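Local coordinates for Di-haem cytochrome c peroxidase family protein (Burkholderia thailandensis E264, PDB 6NX0) that binds two c-type haems, reaches an unusually stable bis-iron(IV) state, and probably works as a peroxidase of the dihaem cytochrome c peroxidase family, at residues Val108-Ala113 with Ser121-His126; Ser115-Met120 with Gln148-Gly153; Ala326-Arg331 with Asp415-Ala420; Asn398-Asp403 with Thr430-Arg435. All blocks are in the same frame, centred on the assembly; numbering follows the deposited sequence.

The four contacts fall into two pairs, one in each cytochrome c-like half of the chain; contacts 1 and 2 both close before contacts 3 and 4 open. Contacts 1 and 2 share the first haem; their centres lie 11 Å apart, their segments alternate along the sequence, and they join where Pro112 O meets Gly119 N at 2.8 Å. Contacts 3 and 4, 15 Å apart between centres, likewise interleave and meet through Ile327 O and Arg400 NH1 at 3.0 Å, beside the second haem. Contacts 1 and 3 lie on opposite sides of the chain's centre, 33 Å apart between centres. Helix 99-109 leads into the first pair, helix 390-399 into contact 4. Each pair thus borders one of the two haems.

Contact 1 of 4, residues Val108-Ala113 with Ser121-His126; sequences VFFDPA and SCASCH. With HEC (heme c), chain B.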
# COMPACT_ATOMS: atom_id res chain seq x y z
N VAL A 108 18.15 10.76 -3.34
CA VAL A 108 17.71 9.88 -4.41
C VAL A 108 16.22 10.07 -4.67
O VAL A 108 15.77 10.16 -5.82
CB VAL A 108 18.02 8.41 -4.05
CG1 VAL A 108 17.42 7.46 -5.04
CG2 VAL A 108 19.55 8.20 -3.94
N PHE A 109 15.43 10.12 -3.59
CA PHE A 109 13.98 10.19 -3.72
C PHE A 109 13.51 11.38 -4.52
O PHE A 109 12.50 11.30 -5.23
CB PHE A 109 13.36 10.23 -2.33
CG PHE A 109 11.88 9.93 -2.29
CD1 PHE A 109 10.95 10.95 -2.42
CD2 PHE A 109 11.44 8.64 -2.13
CE1 PHE A 109 9.60 10.67 -2.36
CE2 PHE A 109 10.08 8.35 -2.07
CZ PHE A 109 9.17 9.36 -2.19
N PHE A 110 14.22 12.50 -4.43
CA PHE A 110 13.80 13.73 -5.08
C PHE A 110 14.58 14.05 -6.35
O PHE A 110 14.38 15.12 -6.93
CB PHE A 110 13.88 14.89 -4.07
CG PHE A 110 12.78 14.85 -3.06
CD1 PHE A 110 11.54 15.36 -3.36
CD2 PHE A 110 12.97 14.23 -1.84
CE1 PHE A 110 10.49 15.30 -2.43
CE2 PHE A 110 11.94 14.15 -0.92
CZ PHE A 110 10.70 14.68 -1.21
N ASP A 111 15.42 13.12 -6.84
CA ASP A 111 16.27 13.38 -7.99
C ASP A 111 15.52 13.14 -9.30
O ASP A 111 15.22 11.99 -9.62
CB ASP A 111 17.51 12.51 -7.92
CG ASP A 111 18.56 12.89 -8.95
OD1 ASP A 111 18.20 13.49 -9.99
OD2 ASP A 111 19.74 12.58 -8.72
N PRO A 112 15.19 14.18 -10.07
CA PRO A 112 14.41 14.00 -11.30
C PRO A 112 15.24 13.50 -12.48
O PRO A 112 14.69 13.28 -13.56
CB PRO A 112 13.87 15.41 -11.56
CG PRO A 112 14.99 16.31 -11.04
CD PRO A 112 15.57 15.60 -9.85
N ALA A 113 16.53 13.32 -12.31
CA ALA A 113 17.35 12.77 -13.37
C ALA A 113 17.21 11.26 -13.49
O ALA A 113 17.71 10.68 -14.46
CB ALA A 113 18.83 13.11 -13.14
N SER A 121 10.89 12.03 -10.57
CA SER A 121 11.54 11.46 -9.40
C SER A 121 10.54 10.54 -8.69
O SER A 121 9.35 10.49 -9.05
CB SER A 121 11.99 12.55 -8.44
OG SER A 121 10.85 13.20 -7.89
N CYS A 122 11.00 9.86 -7.64
CA CYS A 122 10.07 9.13 -6.79
C CYS A 122 8.92 10.01 -6.33
O CYS A 122 7.77 9.55 -6.24
CB CYS A 122 10.78 8.58 -5.55
SG CYS A 122 12.27 7.60 -5.84
N ALA A 123 9.21 11.26 -6.00
CA ALA A 123 8.20 12.17 -5.51
C ALA A 123 7.11 12.48 -6.53
O ALA A 123 6.03 12.94 -6.13
CB ALA A 123 8.87 13.47 -5.07
N SER A 124 7.36 12.23 -7.83
CA SER A 124 6.36 12.41 -8.87
C SER A 124 5.15 11.50 -8.72
O SER A 124 4.10 11.78 -9.31
CB SER A 124 6.98 12.16 -10.25
OG SER A 124 8.07 13.04 -10.48
N CYS A 125 5.27 10.43 -7.94
CA CYS A 125 4.15 9.55 -7.62
C CYS A 125 3.92 9.38 -6.13
O CYS A 125 3.03 8.62 -5.74
CB CYS A 125 4.37 8.18 -8.25
SG CYS A 125 4.45 8.30 -10.05
N HIS A 126 4.71 10.04 -5.31
CA HIS A 126 4.68 9.94 -3.85
C HIS A 126 4.97 11.36 -3.35
O HIS A 126 6.09 11.67 -2.97
CB HIS A 126 5.72 8.93 -3.34
CG HIS A 126 5.52 7.53 -3.84
ND1 HIS A 126 4.50 6.73 -3.38
CD2 HIS A 126 6.21 6.79 -4.74
CE1 HIS A 126 4.58 5.55 -3.96
NE2 HIS A 126 5.60 5.56 -4.80
FE HEC B . 6.52 3.91 -5.86
CHA HEC B . 4.69 1.30 -4.50
CHB HEC B . 8.84 3.55 -3.41
CHC HEC B . 8.77 5.76 -7.69
CHD HEC B . 4.27 4.18 -8.45
NA HEC B . 6.67 2.72 -4.22
C1A HEC B . 5.84 1.69 -3.85
C2A HEC B . 6.32 1.12 -2.63
C3A HEC B . 7.41 1.82 -2.27
C4A HEC B . 7.71 2.77 -3.31
CMA HEC B . 8.34 1.54 -1.09
CAA HEC B . 5.69 -0.07 -1.89
CBA HEC B . 4.76 0.42 -0.80
CGA HEC B . 3.98 -0.69 -0.14
O1A HEC B . 3.32 -0.36 0.89
O2A HEC B . 3.90 -1.82 -0.70
NB HEC B . 8.44 4.52 -5.63
C1B HEC B . 9.23 4.23 -4.53
C2B HEC B . 10.52 4.84 -4.74
C3B HEC B . 10.55 5.36 -5.97
C4B HEC B . 9.23 5.21 -6.53
CMB HEC B . 11.67 4.78 -3.72
CAB HEC B . 11.69 6.14 -6.66
CBB HEC B . 12.87 5.18 -6.95
NC HEC B . 6.51 4.81 -7.69
C1C HEC B . 7.54 5.57 -8.23
C2C HEC B . 6.99 6.27 -9.36
C3C HEC B . 5.73 5.88 -9.58
C4C HEC B . 5.42 4.92 -8.54
CMC HEC B . 7.73 7.39 -10.12
CAC HEC B . 4.67 6.59 -10.44
CBC HEC B . 4.98 6.45 -11.94
ND HEC B . 4.79 2.96 -6.34
C1D HEC B . 4.00 3.26 -7.47
C2D HEC B . 2.91 2.32 -7.51
C3D HEC B . 3.08 1.40 -6.35
C4D HEC B . 4.25 1.86 -5.66
CMD HEC B . 1.88 2.21 -8.62
CAD HEC B . 2.20 0.20 -5.99
CBD HEC B . 2.51 -0.89 -6.99
CGD HEC B . 2.03 -2.26 -6.57
O1D HEC B . 1.42 -2.37 -5.48
O2D HEC B . 2.22 -3.20 -7.39
O HOH W 1 14.02 9.89 -8.06
O HOH W 2 11.73 16.28 -7.20
O HOH W 3 7.27 2.17 -6.97
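The ring of Phe109 carries the CB of Cys122 over the centre of one face, a CH-pi contact with CB 3.5 Å from the ring centroid and 12° off its normal. Because CG stands anti to the backbone N (chi1 -165°), the ring reaches across to the CXXCH haem-binding motif, and its CZ comes edge-on to His126 CB at 3.7 Å. A flat, wide phenyl suits this place: one face supports a haem-bound cysteine while the rim touches the axial histidine. Ala123 is small enough to let its CB approach Phe110 CE1 at 3.6 Å.

The motif grips heme c in three places: Cys122 SG is bonded to CAB, Cys125 SG to CAC, and His126 NE2 binds the iron at 2.2 Å, with a water as the sixth ligand. His126 ND1 donates to Phe132 O, which fixes the imidazole's rotation. Water also bridges the two backbones: one molecule gives protons to Val108 O and Asp111 O and accepts from Cys122 N at 3.0 Å. Ala123 N makes a weak bond to Phe109 O.

Val108 and Phe109 lie in the last turn of helix 99-109, and Phe110 follows it. Helix 245-260 packs beside them, with Tyr259 meeting the Phe109 ring edge-to-face and Met256 touching both Val108 and Phe109, while Leu229 of helix 228-237 covers Val108 and Asp111.

Contact 2 of 4, residues Ser115-Met120 with Gln148-Gly153; sequences SEPRGM and QGSRPG. With HEC (heme c), chain B.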
# COMPACT_ATOMS: atom_id res chain seq x y z
N SER A 115 14.81 9.31 -14.30
CA SER A 115 13.82 8.81 -15.22
C SER A 115 14.27 9.04 -16.65
O SER A 115 15.21 9.80 -16.93
CB SER A 115 12.48 9.50 -14.99
OG SER A 115 12.57 10.90 -15.19
N GLU A 116 13.58 8.38 -17.57
CA GLU A 116 13.75 8.60 -19.00
C GLU A 116 12.39 8.80 -19.63
O GLU A 116 11.56 7.87 -19.60
CB GLU A 116 14.45 7.41 -19.65
CG GLU A 116 15.90 7.23 -19.22
CD GLU A 116 16.79 8.38 -19.65
OE1 GLU A 116 16.45 9.09 -20.64
OE2 GLU A 116 17.83 8.59 -19.00
N PRO A 117 12.10 9.95 -20.24
CA PRO A 117 12.92 11.17 -20.25
C PRO A 117 13.07 11.71 -18.85
O PRO A 117 12.28 11.37 -17.95
CB PRO A 117 12.12 12.13 -21.14
CG PRO A 117 11.11 11.31 -21.84
CD PRO A 117 10.86 10.10 -21.02
N ARG A 118 14.08 12.56 -18.64
CA ARG A 118 14.30 13.16 -17.33
C ARG A 118 13.09 13.98 -16.90
O ARG A 118 12.29 14.46 -17.72
CB ARG A 118 15.54 14.07 -17.38
N GLY A 119 12.95 14.14 -15.58
CA GLY A 119 11.93 14.99 -15.02
C GLY A 119 11.04 14.34 -13.98
O GLY A 119 10.28 15.03 -13.30
N MET A 120 11.12 13.03 -13.85
CA MET A 120 10.30 12.28 -12.91
C MET A 120 11.21 11.71 -11.82
O MET A 120 12.21 11.05 -12.11
CB MET A 120 9.55 11.17 -13.64
CG MET A 120 9.04 10.06 -12.75
SD MET A 120 7.83 8.99 -13.57
CE MET A 120 6.39 10.01 -13.42
N GLN A 148 0.53 8.51 -13.73
CA GLN A 148 1.21 8.57 -15.03
C GLN A 148 2.72 8.40 -14.85
O GLN A 148 3.32 8.94 -13.91
CB GLN A 148 0.92 9.90 -15.72
CG GLN A 148 1.49 10.01 -17.14
CD GLN A 148 1.24 11.37 -17.76
OE1 GLN A 148 0.36 12.12 -17.33
NE2 GLN A 148 2.02 11.69 -18.78
N GLY A 149 3.32 7.65 -15.76
CA GLY A 149 4.77 7.48 -15.77
C GLY A 149 5.48 8.61 -16.48
O GLY A 149 4.96 9.71 -16.65
N SER A 150 6.71 8.32 -16.88
CA SER A 150 7.63 9.35 -17.37
C SER A 150 7.29 9.86 -18.76
O SER A 150 7.91 10.85 -19.18
CB SER A 150 9.05 8.79 -17.41
OG SER A 150 9.14 7.82 -18.42
N ARG A 151 6.38 9.21 -19.48
CA ARG A 151 5.99 9.58 -20.84
C ARG A 151 4.48 9.76 -20.94
O ARG A 151 3.72 9.09 -20.23
CB ARG A 151 6.44 8.51 -21.84
CG ARG A 151 7.95 8.38 -21.97
CD ARG A 151 8.32 7.22 -22.88
NE ARG A 151 8.07 5.94 -22.24
CZ ARG A 151 8.27 4.76 -22.80
NH1 ARG A 151 8.73 4.69 -24.05
NH2 ARG A 151 8.03 3.65 -22.13
N PRO A 152 4.02 10.61 -21.85
CA PRO A 152 2.59 10.65 -22.13
C PRO A 152 2.09 9.27 -22.52
O PRO A 152 2.78 8.51 -23.21
CB PRO A 152 2.48 11.64 -23.29
CG PRO A 152 3.75 12.42 -23.27
CD PRO A 152 4.79 11.48 -22.75
N GLY A 153 0.89 8.93 -22.06
CA GLY A 153 0.30 7.68 -22.46
C GLY A 153 0.80 6.46 -21.74
O GLY A 153 0.37 5.34 -22.06
FE HEC B . 6.52 3.91 -5.86
CHA HEC B . 4.69 1.30 -4.50
CHB HEC B . 8.84 3.55 -3.41
CHC HEC B . 8.77 5.76 -7.69
CHD HEC B . 4.27 4.18 -8.45
NA HEC B . 6.67 2.72 -4.22
C1A HEC B . 5.84 1.69 -3.85
C2A HEC B . 6.32 1.12 -2.63
C3A HEC B . 7.41 1.82 -2.27
C4A HEC B . 7.71 2.77 -3.31
CMA HEC B . 8.34 1.54 -1.09
CAA HEC B . 5.69 -0.07 -1.89
CBA HEC B . 4.76 0.42 -0.80
CGA HEC B . 3.98 -0.69 -0.14
O1A HEC B . 3.32 -0.36 0.89
O2A HEC B . 3.90 -1.82 -0.70
NB HEC B . 8.44 4.52 -5.63
C1B HEC B . 9.23 4.23 -4.53
C2B HEC B . 10.52 4.84 -4.74
C3B HEC B . 10.55 5.36 -5.97
C4B HEC B . 9.23 5.21 -6.53
CMB HEC B . 11.67 4.78 -3.72
CAB HEC B . 11.69 6.14 -6.66
CBB HEC B . 12.87 5.18 -6.95
NC HEC B . 6.51 4.81 -7.69
C1C HEC B . 7.54 5.57 -8.23
C2C HEC B . 6.99 6.27 -9.36
C3C HEC B . 5.73 5.88 -9.58
C4C HEC B . 5.42 4.92 -8.54
CMC HEC B . 7.73 7.39 -10.12
CAC HEC B . 4.67 6.59 -10.44
CBC HEC B . 4.98 6.45 -11.94
ND HEC B . 4.79 2.96 -6.34
C1D HEC B . 4.00 3.26 -7.47
C2D HEC B . 2.91 2.32 -7.51
C3D HEC B . 3.08 1.40 -6.35
C4D HEC B . 4.25 1.86 -5.66
CMD HEC B . 1.88 2.21 -8.62
CAD HEC B . 2.20 0.20 -5.99
CBD HEC B . 2.51 -0.89 -6.99
CGD HEC B . 2.03 -2.26 -6.57
O1D HEC B . 1.42 -2.37 -5.48
O2D HEC B . 2.22 -3.20 -7.39
O HOH W 4 9.63 12.51 -17.66
O HOH W 3 7.27 2.17 -6.97
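Met120 and Ser150 both direct their side chains across the contact, but they meet the opposite backbone in different ways. Met120 runs out with CG anti to its own N (chi1 161°), extended as far as SD, then bends at the last torsion (chi3 -80°), laying CE against the backbone of residues 148 and 149: Met120 CE is 3.3 Å from Gln148 O, and SD passes 3.6 Å from Ser150 N. An unbranched, flexible thioether suits a course along this backbone, and the same sulfur lies 3.8 Å from the haem methyl CMC, so Met120 fills the angle between loop and porphyrin edge. Its CE also packs on the carbonyl carbon of Gly149.

Ser150 points across from the other loop. Its short hydroxyl donates to Glu116 O at 2.7 Å, arriving above the carbonyl plane, 44° out of it. That same carbonyl also accepts from Asn213 ND2, so two donors hold it. Farther out, the ring of Pro117, which follows a cis peptide bond, crosses the Arg151 side chain at about a right angle, Pro117 CD resting on Arg151 CG at 3.5 Å; Arg151 NH2 hydrogen-bonds to Pro209 O. Within its own loop Met120 N donates to Ser115 OG at 2.9 Å.

Neither segment is helix or strand: the loop 115-120 comes after helix 99-109, and the loop 148-153 lies between helix 138-142 and strand 173-175. Residues 209-213, beyond helix 203-207, border both, and Glu116 makes a salt bridge with Lys223 of helix 217-225.

Contact 3 of 4, residues Ala326-Arg331 with Asp415-Ala420; sequences AIAVPR and DDVPRA. With HEC (heme c), chain C.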
# COMPACT_ATOMS: atom_id res chain seq x y z
N ALA A 326 -9.13 -11.08 -0.42
CA ALA A 326 -9.69 -11.00 -1.76
C ALA A 326 -11.08 -10.39 -1.63
O ALA A 326 -12.05 -11.11 -1.39
CB ALA A 326 -9.74 -12.38 -2.42
N ILE A 327 -11.18 -9.07 -1.80
CA ILE A 327 -12.48 -8.41 -1.68
C ILE A 327 -13.09 -8.05 -3.04
O ILE A 327 -14.25 -7.61 -3.08
CB ILE A 327 -12.42 -7.16 -0.76
CG1 ILE A 327 -11.62 -6.00 -1.37
CG2 ILE A 327 -11.85 -7.53 0.61
CD1 ILE A 327 -11.78 -4.68 -0.61
N ALA A 328 -12.35 -8.25 -4.14
CA ALA A 328 -12.90 -8.17 -5.50
C ALA A 328 -13.53 -6.81 -5.81
O ALA A 328 -14.68 -6.70 -6.23
CB ALA A 328 -13.92 -9.29 -5.72
N VAL A 329 -12.75 -5.75 -5.64
CA VAL A 329 -13.28 -4.44 -6.04
C VAL A 329 -13.56 -4.40 -7.54
O VAL A 329 -13.01 -5.21 -8.32
CB VAL A 329 -12.34 -3.28 -5.63
CG1 VAL A 329 -12.08 -3.29 -4.15
CG2 VAL A 329 -11.06 -3.30 -6.44
N PRO A 330 -14.44 -3.51 -7.99
CA PRO A 330 -14.83 -3.50 -9.40
C PRO A 330 -13.67 -3.22 -10.34
O PRO A 330 -12.71 -2.53 -10.00
CB PRO A 330 -15.87 -2.38 -9.48
CG PRO A 330 -16.39 -2.26 -8.06
CD PRO A 330 -15.20 -2.54 -7.20
N ARG A 331 -13.80 -3.75 -11.56
CA ARG A 331 -12.82 -3.50 -12.60
C ARG A 331 -12.76 -2.02 -12.94
O ARG A 331 -13.78 -1.34 -13.10
CB ARG A 331 -13.19 -4.31 -13.84
CG ARG A 331 -12.14 -4.30 -14.97
CD ARG A 331 -12.60 -5.29 -16.01
NE ARG A 331 -11.74 -5.50 -17.18
CZ ARG A 331 -10.77 -6.40 -17.24
NH1 ARG A 331 -10.45 -7.13 -16.17
NH2 ARG A 331 -10.10 -6.58 -18.38
N ASP A 415 -16.64 -8.47 -11.52
CA ASP A 415 -16.22 -8.28 -12.89
C ASP A 415 -14.72 -8.06 -13.05
O ASP A 415 -14.26 -7.83 -14.17
CB ASP A 415 -16.99 -7.14 -13.57
CG ASP A 415 -16.66 -5.75 -13.02
OD1 ASP A 415 -15.96 -5.60 -12.00
OD2 ASP A 415 -17.11 -4.78 -13.69
N ASP A 416 -13.94 -8.18 -11.97
CA ASP A 416 -12.49 -8.08 -12.14
C ASP A 416 -11.77 -9.31 -11.60
O ASP A 416 -10.58 -9.24 -11.25
CB ASP A 416 -11.95 -6.82 -11.47
CG ASP A 416 -10.65 -6.35 -12.08
OD1 ASP A 416 -10.38 -6.64 -13.28
OD2 ASP A 416 -9.89 -5.69 -11.35
N VAL A 417 -12.47 -10.44 -11.54
CA VAL A 417 -11.89 -11.72 -11.17
C VAL A 417 -12.24 -12.72 -12.27
O VAL A 417 -13.42 -12.83 -12.63
CB VAL A 417 -12.39 -12.20 -9.80
CG1 VAL A 417 -11.80 -13.54 -9.46
CG2 VAL A 417 -12.11 -11.16 -8.69
N PRO A 418 -11.28 -13.45 -12.81
CA PRO A 418 -11.61 -14.47 -13.81
C PRO A 418 -12.61 -15.47 -13.24
O PRO A 418 -12.61 -15.74 -12.04
CB PRO A 418 -10.26 -15.14 -14.10
CG PRO A 418 -9.22 -14.23 -13.55
CD PRO A 418 -9.85 -13.42 -12.48
N ARG A 419 -13.43 -16.06 -14.11
CA ARG A 419 -14.36 -17.10 -13.66
C ARG A 419 -13.63 -18.18 -12.87
O ARG A 419 -14.17 -18.70 -11.87
CB ARG A 419 -15.08 -17.74 -14.85
CG ARG A 419 -16.29 -16.96 -15.30
CD ARG A 419 -16.98 -17.62 -16.49
NE ARG A 419 -16.25 -17.37 -17.72
CZ ARG A 419 -15.59 -18.29 -18.43
NH1 ARG A 419 -14.95 -17.92 -19.53
NH2 ARG A 419 -15.58 -19.57 -18.05
N ALA A 420 -12.39 -18.48 -13.26
CA ALA A 420 -11.62 -19.53 -12.62
C ALA A 420 -11.32 -19.26 -11.16
O ALA A 420 -11.04 -20.20 -10.42
CB ALA A 420 -10.29 -19.74 -13.34
FE HEC C . -10.70 -2.69 3.61
CHA HEC C . -8.83 -1.56 0.97
CHB HEC C . -11.79 0.51 4.22
CHC HEC C . -13.06 -3.88 5.80
CHD HEC C . -9.38 -5.82 3.30
NA HEC C . -10.33 -0.87 2.79
C1A HEC C . -9.48 -0.63 1.73
C2A HEC C . -9.59 0.77 1.40
C3A HEC C . -10.33 1.35 2.36
C4A HEC C . -10.81 0.33 3.25
CMA HEC C . -10.80 2.80 2.41
CAA HEC C . -8.78 1.49 0.30
CBA HEC C . -7.45 1.99 0.83
CGA HEC C . -6.53 2.60 -0.19
O1A HEC C . -5.36 2.86 0.21
O2A HEC C . -6.82 2.56 -1.42
NB HEC C . -12.12 -1.87 4.79
C1B HEC C . -12.37 -0.50 4.94
C2B HEC C . -13.44 -0.34 5.89
C3B HEC C . -13.85 -1.54 6.29
C4B HEC C . -12.99 -2.52 5.64
CMB HEC C . -13.95 1.04 6.38
CAB HEC C . -15.05 -1.91 7.20
CBB HEC C . -16.37 -1.39 6.60
NC HEC C . -11.09 -4.48 4.45
C1C HEC C . -12.16 -4.77 5.28
C2C HEC C . -12.12 -6.18 5.57
C3C HEC C . -11.04 -6.70 4.96
C4C HEC C . -10.39 -5.65 4.21
CMC HEC C . -13.13 -6.84 6.52
CAC HEC C . -10.45 -8.10 5.17
CBC HEC C . -11.48 -9.14 4.69
ND HEC C . -9.32 -3.51 2.39
C1D HEC C . -8.94 -4.85 2.44
C2D HEC C . -8.13 -5.12 1.29
C3D HEC C . -8.03 -3.86 0.52
C4D HEC C . -8.75 -2.88 1.29
CMD HEC C . -7.48 -6.44 0.89
CAD HEC C . -7.30 -3.65 -0.81
CBD HEC C . -8.24 -4.04 -1.93
CGD HEC C . -7.77 -3.52 -3.26
O1D HEC C . -6.83 -2.69 -3.28
O2D HEC C . -8.45 -3.82 -4.28
O HOH W 5 -10.33 -5.81 -8.59
O HOH W 6 -14.30 -7.62 -9.15
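Arg331 is held at both its ends by two consecutive aspartates. Its backbone N donates to Asp415 OD1 at 2.9 Å in an almost straight bond (173°), on the syn side but tilted well out of the carboxylate plane. From there the side chain runs extended over Asp416, and NH1 forms a salt bridge with Asp416 OD1, also 2.9 Å, though more bent at 135°. The two charged planes stand 78° apart, so this is a single-oxygen bridge. NH1 also serves His343 O and NH2 serves Asn338 O, while Phe344 makes a cation-pi contact with Arg331; a long, many-handed arginine suits a buried site with so many acceptors.

The carboxylates are shared out too. Asp415 OD2 is hydrogen-bonded to His409 ND1, and Asp416 OD2 accepts from a water. That water also donates to Val329 O at 2.8 Å, and a second one links Val329 O to Asp416 N, so two waters satisfy this one carbonyl. Ala328 O is bound by Tyr408 OH. The nearby arginine and the hydrogen bonds to both carboxylates would probably favour their ionised form. Beside this polar group Ala328 CB packs on Val417 CG2 at 3.9 Å.

Ile327 and Val329 turn to the second haem, Val329 CG2 lying 3.4 Å from propionate oxygen O2D. This is a polar, water-lined junction of two loops behind a haem pocket in a cytochrome c-like domain.

Contact 4 of 4, residues Asn398-Asp403 with Thr430-Arg435; sequences NTRSTD and TPMNRR. With NO3 (nitrate ion), chain F.
Met432 lies against the guanidinium of Arg400 where the chain leaving helix 390-399 meets a loop of the second cytochrome c-like domain. Starting from Met432, CB sits 3.5 Å above one face of the guanidinium, toward its rim and nearest NH2. CG stays within 4.1 Å of CZ, and SD then comes to 3.5 Å from NH1. CE, carried round by a bend at chi3 (-32°), ends 3.8 Å from the same nitrogen. A methionine suits this bed, being slim, apolar and soft enough to follow the flat cation. The guanidinium's N-H groups are used beyond it: NH2 binds Asn426 O and NH1 binds Ile327 O. Met432 also touches Tyr397, the residue that binds the iron of the second haem.

A residue further on, Ser401 OG donates to Arg434 O at 2.7 Å, tilted 21° from the carbonyl plane, a short hydroxyl reaching a nearby loop. Thr402 lies beside Arg434, its CG2 3.7 Å from CB of the arginine. One water joins Asn398 O to Pro431 O. Farther out, Arg435 grips a nitrate ion, probably from the crystallisation liquor, with NE donating to O3 and NH2 to O2 at 2.8 Å.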
# COMPACT_ATOMS: atom_id res chain seq x y z
N ASN A 398 -20.55 -2.40 2.14
CA ASN A 398 -21.89 -2.61 2.66
C ASN A 398 -22.82 -3.30 1.66
O ASN A 398 -23.69 -4.08 2.07
CB ASN A 398 -22.49 -1.27 3.09
CG ASN A 398 -23.67 -1.43 4.00
OD1 ASN A 398 -23.72 -2.35 4.83
ND2 ASN A 398 -24.65 -0.53 3.85
N THR A 399 -22.70 -3.02 0.35
CA THR A 399 -23.66 -3.57 -0.59
C THR A 399 -23.02 -4.32 -1.77
O THR A 399 -23.73 -4.64 -2.73
CB THR A 399 -24.63 -2.49 -1.11
OG1 THR A 399 -23.95 -1.42 -1.78
CG2 THR A 399 -25.46 -1.93 0.05
N ARG A 400 -21.72 -4.61 -1.72
CA ARG A 400 -21.12 -5.50 -2.72
C ARG A 400 -21.93 -6.78 -2.88
O ARG A 400 -22.23 -7.22 -4.00
CB ARG A 400 -19.68 -5.86 -2.32
CG ARG A 400 -18.93 -6.69 -3.38
CD ARG A 400 -17.73 -7.48 -2.82
NE ARG A 400 -18.16 -8.73 -2.22
CZ ARG A 400 -17.36 -9.59 -1.62
NH1 ARG A 400 -16.06 -9.37 -1.53
NH2 ARG A 400 -17.87 -10.69 -1.11
N SER A 401 -22.29 -7.40 -1.75
CA SER A 401 -22.94 -8.70 -1.76
C SER A 401 -24.45 -8.61 -1.96
O SER A 401 -25.04 -9.50 -2.59
CB SER A 401 -22.63 -9.44 -0.45
OG SER A 401 -23.17 -8.79 0.68
N THR A 402 -25.08 -7.56 -1.44
CA THR A 402 -26.53 -7.42 -1.55
C THR A 402 -26.97 -6.79 -2.86
O THR A 402 -28.11 -7.01 -3.29
CB THR A 402 -27.08 -6.58 -0.38
OG1 THR A 402 -26.51 -5.27 -0.42
CG2 THR A 402 -26.77 -7.23 0.95
N ASP A 403 -26.09 -6.02 -3.52
CA ASP A 403 -26.44 -5.28 -4.74
C ASP A 403 -25.24 -5.30 -5.68
O ASP A 403 -24.69 -4.25 -6.02
CB ASP A 403 -26.85 -3.86 -4.39
CG ASP A 403 -27.47 -3.11 -5.57
OD1 ASP A 403 -27.67 -3.73 -6.65
OD2 ASP A 403 -27.75 -1.90 -5.41
N THR A 430 -18.26 -10.67 7.43
CA THR A 430 -19.12 -9.49 7.52
C THR A 430 -18.33 -8.28 7.03
O THR A 430 -17.14 -8.15 7.35
CB THR A 430 -19.58 -9.27 8.97
OG1 THR A 430 -20.45 -10.34 9.37
CG2 THR A 430 -20.33 -7.92 9.17
N PRO A 431 -18.95 -7.34 6.28
CA PRO A 431 -20.34 -7.22 5.83
C PRO A 431 -20.58 -7.75 4.42
O PRO A 431 -21.62 -7.53 3.84
CB PRO A 431 -20.59 -5.71 5.92
CG PRO A 431 -19.26 -5.14 5.50
CD PRO A 431 -18.22 -6.07 6.05
N MET A 432 -19.60 -8.49 3.88
CA MET A 432 -19.65 -8.98 2.51
C MET A 432 -20.28 -10.37 2.40
O MET A 432 -20.02 -11.09 1.42
CB MET A 432 -18.24 -9.00 1.92
CG MET A 432 -17.49 -7.66 1.96
SD MET A 432 -15.69 -7.76 1.57
CE MET A 432 -15.24 -9.37 2.19
N ASN A 433 -21.12 -10.75 3.36
CA ASN A 433 -21.65 -12.11 3.48
C ASN A 433 -23.17 -12.14 3.47
O ASN A 433 -23.78 -13.08 4.01
CB ASN A 433 -21.11 -12.78 4.75
CG ASN A 433 -21.44 -12.01 6.03
OD1 ASN A 433 -21.98 -10.90 5.98
ND2 ASN A 433 -21.10 -12.59 7.17
N ARG A 434 -23.81 -11.14 2.88
CA ARG A 434 -25.27 -11.03 2.84
C ARG A 434 -25.76 -11.11 1.41
O ARG A 434 -25.42 -10.26 0.57
CB ARG A 434 -25.72 -9.73 3.48
CG ARG A 434 -25.27 -9.62 4.90
CD ARG A 434 -25.95 -8.49 5.60
NE ARG A 434 -25.69 -8.55 7.02
CZ ARG A 434 -26.58 -8.23 7.96
NH1 ARG A 434 -27.80 -7.85 7.63
NH2 ARG A 434 -26.23 -8.31 9.22
N ARG A 435 -26.57 -12.12 1.13
CA ARG A 435 -27.03 -12.36 -0.22
C ARG A 435 -28.03 -11.28 -0.64
O ARG A 435 -28.64 -10.62 0.21
CB ARG A 435 -27.67 -13.73 -0.33
CG ARG A 435 -26.78 -14.85 0.19
CD ARG A 435 -27.33 -16.27 -0.11
NE ARG A 435 -26.47 -17.25 0.54
CZ ARG A 435 -25.39 -17.81 -0.01
NH1 ARG A 435 -25.03 -17.52 -1.26
NH2 ARG A 435 -24.66 -18.67 0.70
N NO3 F . -26.67 -19.74 3.44
O1 NO3 F . -27.22 -20.46 4.33
O2 NO3 F . -25.55 -20.08 2.94
O3 NO3 F . -27.24 -18.69 3.02
O HOH W 7 -23.89 -5.86 4.16
O HOH W 8 -21.63 -6.49 0.90